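Local coordinates for cell division control protein 45 cdc45 putative (Entamoeba histolytica, PDB 6CC2) that probably acts in chromosomal DNA replication as the Cdc45 component of the replicative helicase, and may switch between conformations to regulate it, at residues A[28-33]-A[82-87]; A[59-64]-A[515-520]; A[259-264]-A[398-403]; A[359-364]-A[391-396]. All coordinates share one frame; numbering follows the deposited sequence. Where two conformers were deposited one is given.

Overall arrangement
Contacts 1 and 2 lie side by side, their centres 11 Å apart. They touch through Tyr61, whose OH reaches Ala86 N, and through Phe517, which packs on Ser30 and Pro31. Contact 1 belongs to the parallel sheet near the N-terminus; contact 2 joins that part to the mixed sheet near the C-terminus. Contacts 3 and 4 form a second pair, with centres 9 Å apart, and share helix 393-417. Contact 4 also meets contact 1, where Val33 packs on Ile361 and Gly362. Contacts 2 and 3 are farthest apart, their centres about 28 Å from each other. The ethanediol in contact 3 probably comes from the crystallisation liquor.

Contact 1. Residues A[28-33]-A[82-87]; sequences YVSPTV and FIDCAG
The ring of Phe82 turns its edge to one face of the Tyr28 ring, with the two planes at 82°. Its CE1 sits over that face, 3.6 Å from Tyr28 CD1. Tyr28 CB lies in the plane of the Phe82 ring, at its edge. CG and CD1 carry the contact with CD1 and CE1 of Phe82. The terminal OH bonds to Gln26. The pair sits where strands 24-29 and 77-83 adjoin in the parallel sheet, an alpha/beta layout that in Cdc45 proteins resembles the DHH phosphoesterase fold. Ile83 N donates to Tyr28 O at 2.8 Å. On the opposite face of the sheet, Val29 and Ile83 pack under helix 33-48.

At the strand end, Ile83 O accepts twice from Ser30. Ser30 N lies 3.3 Å from Ile83 O, the longer bond. Ser30 OG is 2.9 Å from Ile83 O, in the carbonyl plane on a lone pair. It turns in between its own N and carbonyl carbon (chi1 66°), which lets it share this acceptor. Thr32 OG1 donates to Asp84 OD2 at 3.1 Å, on the anti lone pair, while also capping helix 33-48 at Ala35 N. Asp84 OD1 is bonded to Ser108.

Contact 2. Residues A[59-64]-A[515-520]; sequences NNYETL and KSFDSF
Phe517 puts its edge on the face of Tyr61 and offers one of its own faces to the backbone of Asn60. Phe517 CE1 stands over the centre of the tyrosine ring, 3.6 Å from Tyr61 CZ, and the planes meet at 82° in a T-shaped pair. Asn60 CA lies over the phenylalanine face, 3.8 Å from its centroid, in a CH-pi contact. Phe517 CG is turned anti to its carbonyl carbon (chi1 -67°), and the ring reaches across to the start of the helix.

Asn60 works in two directions. Its OD1 accepts from Thr63 N at 2.8 Å, an N-cap bond nearly along the C=O axis. Its ND2 donates to Lys515 O at 2.9 Å. The acceptor is close to the amide plane of Asn60, but ND2 stands above the carbonyl plane of Lys515. The two bonds together should fix the rotation of the amide. Ser516 OG accepts from Asp518 N and shapes an ST turn.

That turn links strands 514-515 and 519-525 of the mixed sheet, and rests on the N-terminal end of helix 61-71, which packs beside the parallel sheet.

Contact 3. Residues A[259-264]-A[398-403]; sequences LMLLRH and AKCIES. With EDO (1,2-ethanediol), chain K.
Leu261 CD1 meets Cys400 at both CB and SG, with the sulfur at 3.7 Å. The same methyl lies 4.2 Å from Ile401 CG1, so one leucine branch touches two neighbouring residues of the helix. Cys400 SG is anti to its backbone N (chi1 -174°) and also approaches the selenium of Met260, a selenomethionine, at 4.3 Å. Ile401 CD1 extends to the carbonyl of His264, ending 3.6 Å from His264 O. No hydrogen bond crosses between the two segments.

The contact joins helix 393-417 to the loop between strand 251-257 and helix 267-273. A type II beta turn from Leu259 to Leu262 shapes the loop and presents Met260 and Leu261 toward the helix.

Farther out, Met260 binds Thr274 through its N and Ser270 through its O. The guanidinium of Arg263 forms salt bridges with Asp256 and Asp356, while its NE donates to Ser351 O. An ethanediol, probably from the crystallisation liquor, also lies here: its O2 sits at the edge of the guanidinium, near its plane, and accepts from Arg263 NH1 at 3.0 Å. The His264 ring stacks on Phe397. His264 NE2 makes weak hydrogen bonds to Asp356 OD2 and Ser351 O.

Contact 4. Residues A[359-364]-A[391-396]; sequences HAIGSI and EPYDFG
Gly396 comes so near Ala360 that their CA atoms are only 4.1 Å apart. Gly396 has no side chain, so the two helix backbones approach closely here, with Ala360 CB meeting the glycine backbone. This is a close helix-helix contact built on small residues, between helix 354-364 and the first turn of helix 393-417.

On one flank of the glycine lies Tyr393. Its ring turns an edge to Ala360, with CD1 of the ring 3.8 Å from Ala360 CB and the methyl near the ring plane. Ile361 CD1 ends 4.2 Å from Tyr393 OH. Leu384 of helix 374-385 packs on both Ile361 and Tyr393, so a third helix covers this side. Trp202 of helix 199-213 also touches the tyrosine.

On the other flank is Ile364. Its CG1 is anti to the carbonyl carbon (chi1 -70°), and the second bend (chi2 -57°) brings CD1 round toward helix 393-417. Ile364 CD1 also lies 3.9 Å from Gly396 CA. Ser363 is a lighter neighbour, with its CB 4.0 Å from Gly396 O. No hydrogen bond links the two segments, and the grip between them is van der Waals. The tightest point is at the edge of the Phe395 ring, where Ile364 CD1 sits near the ring plane, 3.3 Å from Phe395 CD2.

Contact 1. Residues A[28-33]-A[82-87]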
loop_
_atom_site.group_PDB
_atom_site.type_symbol
_atom_site.label_atom_id
_atom_site.label_comp_id
_atom_site.label_asym_id
_atom_site.label_seq_id
_atom_site.Cartn_x
_atom_site.Cartn_y
_atom_site.Cartn_z
ATOM N N TYR A 28 4.876 -9.878 13.656
ATOM C CA TYR A 28 4.434 -10.377 12.358
ATOM C C TYR A 28 3.914 -9.194 11.538
ATOM O O TYR A 28 2.997 -8.493 11.960
ATOM C CB TYR A 28 3.339 -11.429 12.552
ATOM C CG TYR A 28 3.765 -12.696 13.253
ATOM C CD1 TYR A 28 4.218 -12.677 14.569
ATOM C CD2 TYR A 28 3.704 -13.916 12.611
ATOM C CE1 TYR A 28 4.619 -13.841 15.206
ATOM C CE2 TYR A 28 4.080 -15.092 13.238
ATOM C CZ TYR A 28 4.545 -15.045 14.537
ATOM O OH TYR A 28 4.922 -16.214 15.151
ATOM N N VAL A 29 4.511 -8.980 10.369
ATOM C CA VAL A 29 4.321 -7.759 9.609
ATOM C C VAL A 29 3.710 -8.124 8.267
ATOM O O VAL A 29 4.328 -8.846 7.484
ATOM C CB VAL A 29 5.640 -7.010 9.415
ATOM C CG1 VAL A 29 5.390 -5.676 8.730
ATOM C CG2 VAL A 29 6.345 -6.813 10.745
ATOM N N SER A 30 2.521 -7.647 8.026
ATOM C CA SER A 30 1.889 -7.814 6.717
ATOM C C SER A 30 2.450 -6.801 5.713
ATOM O O SER A 30 3.074 -5.813 6.098
ATOM C CB SER A 30 0.390 -7.689 6.879
ATOM O OG SER A 30 0.034 -6.388 7.270
ATOM N N PRO A 31 2.251 -7.036 4.406
ATOM C CA PRO A 31 3.020 -6.278 3.386
ATOM C C PRO A 31 2.422 -4.927 3.008
ATOM O O PRO A 31 1.946 -4.701 1.892
ATOM C CB PRO A 31 3.038 -7.233 2.190
ATOM C CG PRO A 31 2.265 -8.462 2.592
ATOM C CD PRO A 31 1.500 -8.161 3.815
ATOM N N THR A 32 2.445 -3.986 3.952
ATOM C CA THR A 32 2.103 -2.592 3.656
ATOM C C THR A 32 3.193 -1.692 4.213
ATOM O O THR A 32 3.873 -2.048 5.173
ATOM C CB THR A 32 0.742 -2.187 4.267
ATOM O OG1 THR A 32 0.837 -2.030 5.663
ATOM C CG2 THR A 32 -0.351 -3.234 3.925
ATOM N N VAL A 33 3.362 -0.526 3.600
ATOM C CA VAL A 33 4.349 0.423 4.112
ATOM C C VAL A 33 3.962 0.867 5.510
ATOM O O VAL A 33 4.824 1.059 6.378
ATOM C CB VAL A 33 4.478 1.618 3.152
ATOM C CG1 VAL A 33 5.380 2.688 3.773
ATOM C CG2 VAL A 33 5.028 1.164 1.797
ATOM N N PHE A 82 0.849 -8.756 15.979
ATOM C CA PHE A 82 0.367 -8.906 14.614
ATOM C C PHE A 82 0.069 -7.506 14.094
ATOM O O PHE A 82 -0.744 -6.775 14.687
ATOM C CB PHE A 82 -0.878 -9.787 14.571
ATOM C CG PHE A 82 -0.657 -11.192 15.091
ATOM C CD1 PHE A 82 0.528 -11.867 14.842
ATOM C CD2 PHE A 82 -1.629 -11.821 15.832
ATOM C CE1 PHE A 82 0.732 -13.157 15.312
ATOM C CE2 PHE A 82 -1.437 -13.117 16.304
ATOM C CZ PHE A 82 -0.247 -13.788 16.041
ATOM N N ILE A 83 0.755 -7.117 13.016
ATOM C CA ILE A 83 0.691 -5.747 12.499
ATOM C C ILE A 83 -0.043 -5.727 11.159
ATOM O O ILE A 83 0.410 -6.329 10.177
ATOM C CB ILE A 83 2.102 -5.147 12.375
ATOM C CG1 ILE A 83 2.771 -5.105 13.753
ATOM C CG2 ILE A 83 2.048 -3.760 11.746
ATOM C CD1 ILE A 83 4.221 -4.643 13.728
ATOM N N ASP A 84 -1.160 -4.988 11.139
ATOM C CA ASP A 84 -2.022 -4.760 9.958
ATOM C C ASP A 84 -2.618 -6.058 9.434
ATOM O O ASP A 84 -2.981 -6.172 8.275
ATOM C CB ASP A 84 -1.303 -3.986 8.848
ATOM C CG ASP A 84 -2.172 -2.843 8.265
ATOM O OD1 ASP A 84 -3.286 -2.599 8.787
ATOM O OD2 ASP A 84 -1.741 -2.178 7.292
ATOM N N CYS A 85 -2.754 -7.048 10.312
ATOM C CA CYS A 85 -3.479 -8.270 10.025
ATOM C C CYS A 85 -3.987 -8.840 11.345
ATOM O O CYS A 85 -3.617 -8.367 12.424
ATOM C CB CYS A 85 -2.602 -9.293 9.302
ATOM S SG CYS A 85 -1.140 -9.832 10.234
ATOM N N ALA A 86 -4.870 -9.832 11.229
ATOM C CA ALA A 86 -5.367 -10.677 12.303
ATOM C C ALA A 86 -6.516 -10.078 13.099
ATOM O O ALA A 86 -7.278 -10.818 13.727
ATOM C CB ALA A 86 -4.249 -11.038 13.285
ATOM N N GLY A 87 -6.671 -8.754 13.091
ATOM C CA GLY A 87 -7.709 -8.148 13.916
ATOM C C GLY A 87 -9.120 -8.548 13.525
ATOM O O GLY A 87 -10.008 -8.600 14.374
#

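Contact 2. Residues A[59-64]-A[515-520]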
loop_
_atom_site.group_PDB
_atom_site.type_symbol
_atom_site.label_atom_id
_atom_site.label_comp_id
_atom_site.label_asym_id
_atom_site.label_seq_id
_atom_site.Cartn_x
_atom_site.Cartn_y
_atom_site.Cartn_z
ATOM N N ASN A 59 2.904 -13.050 4.424
ATOM C CA ASN A 59 2.182 -12.730 3.202
ATOM C C ASN A 59 0.741 -13.237 3.195
ATOM O O ASN A 59 -0.028 -12.824 2.323
ATOM C CB ASN A 59 2.936 -13.313 1.989
ATOM C CG ASN A 59 3.207 -14.818 2.112
ATOM O OD1 ASN A 59 3.525 -15.341 3.193
ATOM N ND2 ASN A 59 3.113 -15.522 0.984
ATOM N N ASN A 60 0.375 -14.119 4.125
ATOM C CA ASN A 60 -0.981 -14.654 4.226
ATOM C C ASN A 60 -1.122 -15.305 5.595
ATOM O O ASN A 60 -0.150 -15.425 6.350
ATOM C CB ASN A 60 -1.278 -15.625 3.083
ATOM C CG ASN A 60 -0.291 -16.768 3.025
ATOM O OD1 ASN A 60 -0.116 -17.518 4.010
ATOM N ND2 ASN A 60 0.357 -16.940 1.861
ATOM N N TYR A 61 -2.345 -15.749 5.912
ATOM C CA TYR A 61 -2.574 -16.306 7.237
ATOM C C TYR A 61 -2.043 -17.721 7.388
ATOM O O TYR A 61 -1.799 -18.168 8.527
ATOM C CB TYR A 61 -4.059 -16.259 7.593
ATOM C CG TYR A 61 -4.534 -14.873 7.910
ATOM C CD1 TYR A 61 -4.004 -14.167 8.975
ATOM C CD2 TYR A 61 -5.513 -14.262 7.155
ATOM C CE1 TYR A 61 -4.422 -12.894 9.274
ATOM C CE2 TYR A 61 -5.954 -12.983 7.443
ATOM C CZ TYR A 61 -5.407 -12.299 8.519
ATOM O OH TYR A 61 -5.801 -11.019 8.806
ATOM N N GLU A 62 -1.857 -18.445 6.284
ATOM C CA GLU A 62 -1.243 -19.760 6.366
ATOM C C GLU A 62 0.185 -19.649 6.877
ATOM O O GLU A 62 0.618 -20.443 7.726
ATOM C CB GLU A 62 -1.270 -20.444 4.999
ATOM C CG GLU A 62 -2.646 -20.551 4.373
ATOM C CD GLU A 62 -2.621 -21.320 3.063
ATOM O OE1 GLU A 62 -1.745 -22.198 2.902
ATOM O OE2 GLU A 62 -3.474 -21.040 2.193
ATOM N N THR A 63 0.949 -18.697 6.334
ATOM C CA THR A 63 2.319 -18.478 6.785
ATOM C C THR A 63 2.346 -18.039 8.246
ATOM O O THR A 63 3.120 -18.577 9.062
ATOM C CB THR A 63 2.997 -17.430 5.902
ATOM O OG1 THR A 63 3.105 -17.947 4.573
ATOM C CG2 THR A 63 4.391 -17.087 6.429
ATOM N N LEU A 64 1.500 -17.067 8.587
ATOM C CA LEU A 64 1.397 -16.621 9.970
ATOM C C LEU A 64 1.171 -17.812 10.895
ATOM O O LEU A 64 1.879 -17.980 11.893
ATOM C CB LEU A 64 0.270 -15.589 10.097
ATOM C CG LEU A 64 0.153 -14.930 11.480
ATOM C CD1 LEU A 64 -0.446 -13.528 11.380
ATOM C CD2 LEU A 64 -0.681 -15.764 12.429
ATOM N N LYS A 515 -0.887 -17.160 -2.689
ATOM C CA LYS A 515 -1.970 -16.326 -2.203
ATOM C C LYS A 515 -1.383 -15.297 -1.255
ATOM O O LYS A 515 -0.406 -15.557 -0.549
ATOM C CB LYS A 515 -3.065 -17.147 -1.511
ATOM C CG LYS A 515 -2.739 -17.670 -0.139
ATOM C CD LYS A 515 -3.975 -18.293 0.522
ATOM C CE LYS A 515 -5.049 -17.247 0.819
ATOM N NZ LYS A 515 -6.226 -17.821 1.533
ATOM N N SER A 516 -1.969 -14.121 -1.283
ATOM C CA SER A 516 -1.637 -13.063 -0.350
ATOM C C SER A 516 -2.896 -12.731 0.441
ATOM O O SER A 516 -3.904 -13.432 0.366
ATOM C CB SER A 516 -1.093 -11.847 -1.091
ATOM O OG SER A 516 -2.151 -11.174 -1.723
ATOM N N PHE A 517 -2.860 -11.625 1.162
ATOM C CA PHE A 517 -4.063 -11.176 1.864
ATOM C C PHE A 517 -5.118 -10.601 0.900
ATOM O O PHE A 517 -6.276 -10.469 1.300
ATOM C CB PHE A 517 -3.699 -10.134 2.914
ATOM C CG PHE A 517 -2.886 -10.680 4.038
ATOM C CD1 PHE A 517 -3.471 -11.467 5.039
ATOM C CD2 PHE A 517 -1.521 -10.419 4.134
ATOM C CE1 PHE A 517 -2.737 -11.966 6.063
ATOM C CE2 PHE A 517 -0.775 -10.929 5.180
ATOM C CZ PHE A 517 -1.373 -11.704 6.150
ATOM N N ASP A 518 -4.743 -10.224 -0.337
ATOM C CA ASP A 518 -5.728 -9.669 -1.263
ATOM C C ASP A 518 -5.625 -10.201 -2.697
ATOM O O ASP A 518 -6.203 -9.589 -3.619
ATOM C CB ASP A 518 -5.615 -8.127 -1.312
ATOM C CG ASP A 518 -4.215 -7.655 -1.671
ATOM O OD1 ASP A 518 -3.427 -8.452 -2.224
ATOM O OD2 ASP A 518 -3.888 -6.490 -1.386
ATOM N N SER A 519 -4.937 -11.315 -2.918
ATOM C CA SER A 519 -4.757 -11.798 -4.269
ATOM C C SER A 519 -4.485 -13.294 -4.256
ATOM O O SER A 519 -4.069 -13.866 -3.249
ATOM C CB SER A 519 -3.607 -11.060 -4.965
ATOM O OG SER A 519 -2.363 -11.407 -4.369
ATOM N N PHE A 520 -4.672 -13.898 -5.418
ATOM C CA PHE A 520 -4.477 -15.323 -5.627
ATOM C C PHE A 520 -3.864 -15.538 -7.007
ATOM O O PHE A 520 -4.118 -14.778 -7.939
ATOM C CB PHE A 520 -5.805 -16.113 -5.576
ATOM C CG PHE A 520 -6.650 -15.798 -4.395
ATOM C CD1 PHE A 520 -7.464 -14.681 -4.390
ATOM C CD2 PHE A 520 -6.634 -16.627 -3.268
ATOM C CE1 PHE A 520 -8.245 -14.380 -3.287
ATOM C CE2 PHE A 520 -7.422 -16.334 -2.173
ATOM C CZ PHE A 520 -8.225 -15.201 -2.182
#

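Contact 3. Residues A[259-264]-A[398-403]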
loop_
_atom_site.group_PDB
_atom_site.type_symbol
_atom_site.label_atom_id
_atom_site.label_comp_id
_atom_site.label_asym_id
_atom_site.label_seq_id
_atom_site.Cartn_x
_atom_site.Cartn_y
_atom_site.Cartn_z
ATOM N N LEU A 259 0.809 15.203 -7.731
ATOM C CA LEU A 259 1.138 14.358 -8.886
ATOM C C LEU A 259 2.281 13.433 -8.484
ATOM O O LEU A 259 3.228 13.847 -7.803
ATOM C CB LEU A 259 1.532 15.202 -10.088
ATOM C CG LEU A 259 0.442 16.108 -10.659
ATOM C CD1 LEU A 259 1.023 16.929 -11.799
ATOM C CD2 LEU A 259 -0.755 15.284 -11.147
HETATM N N MSE A 260 2.169 12.176 -8.875
HETATM C CA MSE A 260 3.096 11.142 -8.408
HETATM C C MSE A 260 4.545 11.442 -8.715
HETATM O O MSE A 260 4.940 11.547 -9.899
HETATM C CB MSE A 260 2.712 9.777 -9.079
HETATM C CG MSE A 260 3.724 8.695 -8.802
HETATM SE SE MSE A 260 3.125 6.979 -9.561
HETATM C CE MSE A 260 2.728 7.468 -11.349
ATOM N N LEU A 261 5.352 11.597 -7.661
ATOM C CA LEU A 261 6.793 11.773 -7.753
ATOM C C LEU A 261 7.208 12.949 -8.640
ATOM O O LEU A 261 8.301 12.953 -9.187
ATOM C CB LEU A 261 7.466 10.481 -8.241
ATOM C CG LEU A 261 7.433 9.341 -7.227
ATOM C CD1 LEU A 261 8.072 8.091 -7.848
ATOM C CD2 LEU A 261 8.161 9.701 -5.955
ATOM N N LEU A 262 6.351 13.968 -8.743
ATOM C CA LEU A 262 6.606 15.095 -9.635
ATOM C C LEU A 262 8.014 15.671 -9.464
ATOM O O LEU A 262 8.730 15.869 -10.442
ATOM C CB LEU A 262 5.549 16.168 -9.394
ATOM C CG LEU A 262 5.653 17.477 -10.200
ATOM C CD1 LEU A 262 5.529 17.188 -11.681
ATOM C CD2 LEU A 262 4.619 18.497 -9.752
ATOM N N ARG A 263 8.416 15.991 -8.235
ATOM C CA ARG A 263 9.713 16.606 -8.021
ATOM C C ARG A 263 10.860 15.703 -8.437
ATOM O O ARG A 263 11.959 16.191 -8.686
ATOM C CB ARG A 263 9.860 17.019 -6.555
ATOM C CG ARG A 263 9.085 18.270 -6.181
ATOM C CD ARG A 263 9.255 18.621 -4.687
ATOM N NE ARG A 263 8.685 17.548 -3.868
ATOM C CZ ARG A 263 7.388 17.418 -3.617
ATOM N NH1 ARG A 263 6.510 18.302 -4.069
ATOM N NH2 ARG A 263 6.966 16.393 -2.897
ATOM N N HIS A 264 10.621 14.399 -8.543
ATOM C CA HIS A 264 11.655 13.417 -8.862
ATOM C C HIS A 264 11.466 12.835 -10.255
ATOM O O HIS A 264 12.041 11.791 -10.597
ATOM C CB HIS A 264 11.634 12.345 -7.775
ATOM C CG HIS A 264 11.558 12.947 -6.412
ATOM N ND1 HIS A 264 12.616 13.630 -5.845
ATOM C CD2 HIS A 264 10.528 13.064 -5.543
ATOM C CE1 HIS A 264 12.235 14.112 -4.671
ATOM N NE2 HIS A 264 10.969 13.806 -4.483
ATOM N N ALA A 398 13.269 5.348 -8.916
ATOM C CA ALA A 398 13.482 4.766 -10.244
ATOM C C ALA A 398 12.622 3.528 -10.450
ATOM O O ALA A 398 12.046 3.337 -11.539
ATOM C CB ALA A 398 14.957 4.418 -10.439
ATOM N N LYS A 399 12.537 2.665 -9.428
ATOM C CA LYS A 399 11.730 1.458 -9.563
ATOM C C LYS A 399 10.258 1.814 -9.754
ATOM O O LYS A 399 9.567 1.224 -10.605
ATOM C CB LYS A 399 11.897 0.560 -8.343
ATOM C CG LYS A 399 11.208 -0.793 -8.476
ATOM C CD LYS A 399 11.460 -1.681 -7.230
ATOM C CE LYS A 399 10.756 -3.028 -7.366
ATOM N NZ LYS A 399 10.977 -3.893 -6.160
ATOM N N CYS A 400 9.770 2.790 -8.983
ATOM C CA CYS A 400 8.384 3.221 -9.109
ATOM C C CYS A 400 8.115 3.801 -10.492
ATOM O O CYS A 400 7.085 3.521 -11.106
ATOM C CB CYS A 400 8.085 4.257 -8.003
ATOM S SG CYS A 400 6.393 4.763 -7.920
ATOM N N ILE A 401 9.016 4.652 -10.974
ATOM C CA ILE A 401 8.836 5.280 -12.275
ATOM C C ILE A 401 8.826 4.230 -13.380
ATOM O O ILE A 401 7.950 4.223 -14.250
ATOM C CB ILE A 401 9.931 6.333 -12.507
ATOM C CG1 ILE A 401 9.617 7.591 -11.677
ATOM C CG2 ILE A 401 10.054 6.661 -13.984
ATOM C CD1 ILE A 401 10.763 8.589 -11.618
ATOM N N GLU A 402 9.803 3.330 -13.363
ATOM C CA GLU A 402 9.879 2.303 -14.390
ATOM C C GLU A 402 8.640 1.407 -14.381
ATOM O O GLU A 402 8.082 1.105 -15.448
ATOM C CB GLU A 402 11.141 1.459 -14.201
ATOM C CG GLU A 402 11.308 0.375 -15.253
ATOM C CD GLU A 402 12.589 -0.415 -15.084
ATOM O OE1 GLU A 402 13.336 -0.139 -14.122
ATOM O OE2 GLU A 402 12.851 -1.312 -15.914
ATOM N N SER A 403 8.205 0.970 -13.196
ATOM C CA SER A 403 7.040 0.090 -13.118
ATOM C C SER A 403 5.803 0.789 -13.660
ATOM O O SER A 403 5.040 0.212 -14.438
ATOM C CB SER A 403 6.817 -0.371 -11.679
ATOM O OG SER A 403 7.909 -1.162 -11.216
HETATM C C1 EDO K . 4.457 21.267 -6.740
HETATM O O1 EDO K . 4.540 22.671 -6.472
HETATM C C2 EDO K . 5.851 20.654 -6.659
HETATM O O2 EDO K . 6.443 20.959 -5.391
#

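Contact 4. Residues A[359-364]-A[391-396]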
loop_
_atom_site.group_PDB
_atom_site.type_symbol
_atom_site.label_atom_id
_atom_site.label_comp_id
_atom_site.label_asym_id
_atom_site.label_seq_id
_atom_site.Cartn_x
_atom_site.Cartn_y
_atom_site.Cartn_z
ATOM N N HIS A 359 5.699 6.260 -1.912
ATOM C CA HIS A 359 5.757 5.666 -3.253
ATOM C C HIS A 359 7.038 4.849 -3.410
ATOM O O HIS A 359 7.016 3.730 -3.941
ATOM C CB HIS A 359 5.689 6.750 -4.339
ATOM C CG HIS A 359 4.329 7.305 -4.571
ATOM N ND1 HIS A 359 3.259 6.528 -4.963
ATOM C CD2 HIS A 359 3.876 8.582 -4.526
ATOM C CE1 HIS A 359 2.195 7.297 -5.120
ATOM N NE2 HIS A 359 2.540 8.549 -4.867
ATOM N N ALA A 360 8.160 5.398 -2.966
ATOM C CA ALA A 360 9.445 4.748 -3.152
ATOM C C ALA A 360 9.502 3.448 -2.369
ATOM O O ALA A 360 9.920 2.414 -2.892
ATOM C CB ALA A 360 10.580 5.669 -2.703
ATOM N N ILE A 361 9.106 3.492 -1.088
ATOM C CA ILE A 361 9.143 2.288 -0.256
ATOM C C ILE A 361 8.129 1.271 -0.755
ATOM O O ILE A 361 8.413 0.062 -0.795
ATOM C CB ILE A 361 8.910 2.659 1.221
ATOM C CG1 ILE A 361 10.000 3.630 1.692
ATOM C CG2 ILE A 361 8.878 1.401 2.107
ATOM C CD1 ILE A 361 9.685 4.336 3.003
ATOM N N GLY A 362 6.931 1.734 -1.146
ATOM C CA GLY A 362 5.936 0.823 -1.678
ATOM C C GLY A 362 6.447 0.082 -2.901
ATOM O O GLY A 362 6.193 -1.115 -3.070
ATOM N N SER A 363 7.213 0.772 -3.741
ATOM C CA SER A 363 7.810 0.124 -4.896
ATOM C C SER A 363 8.893 -0.863 -4.491
ATOM O O SER A 363 8.970 -1.968 -5.037
ATOM C CB SER A 363 8.371 1.189 -5.847
ATOM O OG SER A 363 8.985 0.589 -6.984
ATOM N N ILE A 364 9.739 -0.491 -3.527
ATOM C CA ILE A 364 10.799 -1.416 -3.096
ATOM C C ILE A 364 10.203 -2.734 -2.598
ATOM O O ILE A 364 10.742 -3.817 -2.868
ATOM C CB ILE A 364 11.678 -0.756 -2.016
ATOM C CG1 ILE A 364 12.519 0.360 -2.594
ATOM C CG2 ILE A 364 12.570 -1.805 -1.328
ATOM C CD1 ILE A 364 13.418 -0.043 -3.720
ATOM N N GLU A 391 19.963 10.122 -0.899
ATOM C CA GLU A 391 20.403 9.308 -2.024
ATOM C C GLU A 391 19.766 7.926 -2.077
ATOM O O GLU A 391 19.451 7.469 -3.189
ATOM C CB GLU A 391 21.933 9.183 -1.982
ATOM C CG GLU A 391 22.690 10.472 -2.310
ATOM C CD GLU A 391 22.685 11.510 -1.189
ATOM O OE1 GLU A 391 22.359 11.184 -0.026
ATOM O OE2 GLU A 391 23.031 12.676 -1.477
ATOM N N PRO A 392 19.542 7.220 -0.965
ATOM C CA PRO A 392 18.918 5.895 -1.081
ATOM C C PRO A 392 17.568 5.926 -1.775
ATOM O O PRO A 392 17.167 4.932 -2.396
ATOM C CB PRO A 392 18.803 5.437 0.384
ATOM C CG PRO A 392 19.963 6.146 1.071
ATOM C CD PRO A 392 20.020 7.499 0.409
ATOM N N TYR A 393 16.816 7.020 -1.642
ATOM C CA TYR A 393 15.486 7.072 -2.226
ATOM C C TYR A 393 15.519 7.054 -3.747
ATOM O O TYR A 393 14.512 6.702 -4.368
ATOM C CB TYR A 393 14.739 8.320 -1.746
ATOM C CG TYR A 393 14.120 8.120 -0.367
ATOM C CD1 TYR A 393 12.911 7.462 -0.225
ATOM C CD2 TYR A 393 14.762 8.579 0.776
ATOM C CE1 TYR A 393 12.344 7.262 1.009
ATOM C CE2 TYR A 393 14.222 8.375 2.022
ATOM C CZ TYR A 393 13.005 7.715 2.135
ATOM O OH TYR A 393 12.458 7.516 3.373
ATOM N N ASP A 394 16.660 7.372 -4.355
ATOM C CA ASP A 394 16.719 7.391 -5.820
ATOM C C ASP A 394 16.361 6.034 -6.410
ATOM O O ASP A 394 15.667 5.966 -7.435
ATOM C CB ASP A 394 18.105 7.825 -6.290
ATOM C CG ASP A 394 18.340 9.304 -6.093
ATOM O OD1 ASP A 394 17.344 10.040 -5.925
ATOM O OD2 ASP A 394 19.514 9.727 -6.113
ATOM N N PHE A 395 16.827 4.948 -5.786
ATOM C CA PHE A 395 16.526 3.610 -6.290
ATOM C C PHE A 395 15.025 3.331 -6.232
ATOM O O PHE A 395 14.460 2.747 -7.166
ATOM C CB PHE A 395 17.300 2.568 -5.480
ATOM C CG PHE A 395 17.137 1.159 -5.983
ATOM C CD1 PHE A 395 17.834 0.721 -7.097
ATOM C CD2 PHE A 395 16.290 0.277 -5.342
ATOM C CE1 PHE A 395 17.685 -0.572 -7.560
ATOM C CE2 PHE A 395 16.135 -1.018 -5.802
ATOM C CZ PHE A 395 16.833 -1.441 -6.909
ATOM N N GLY A 396 14.371 3.734 -5.144
ATOM C CA GLY A 396 12.926 3.562 -5.043
ATOM C C GLY A 396 12.165 4.410 -6.042
ATOM O O GLY A 396 11.202 3.939 -6.644
#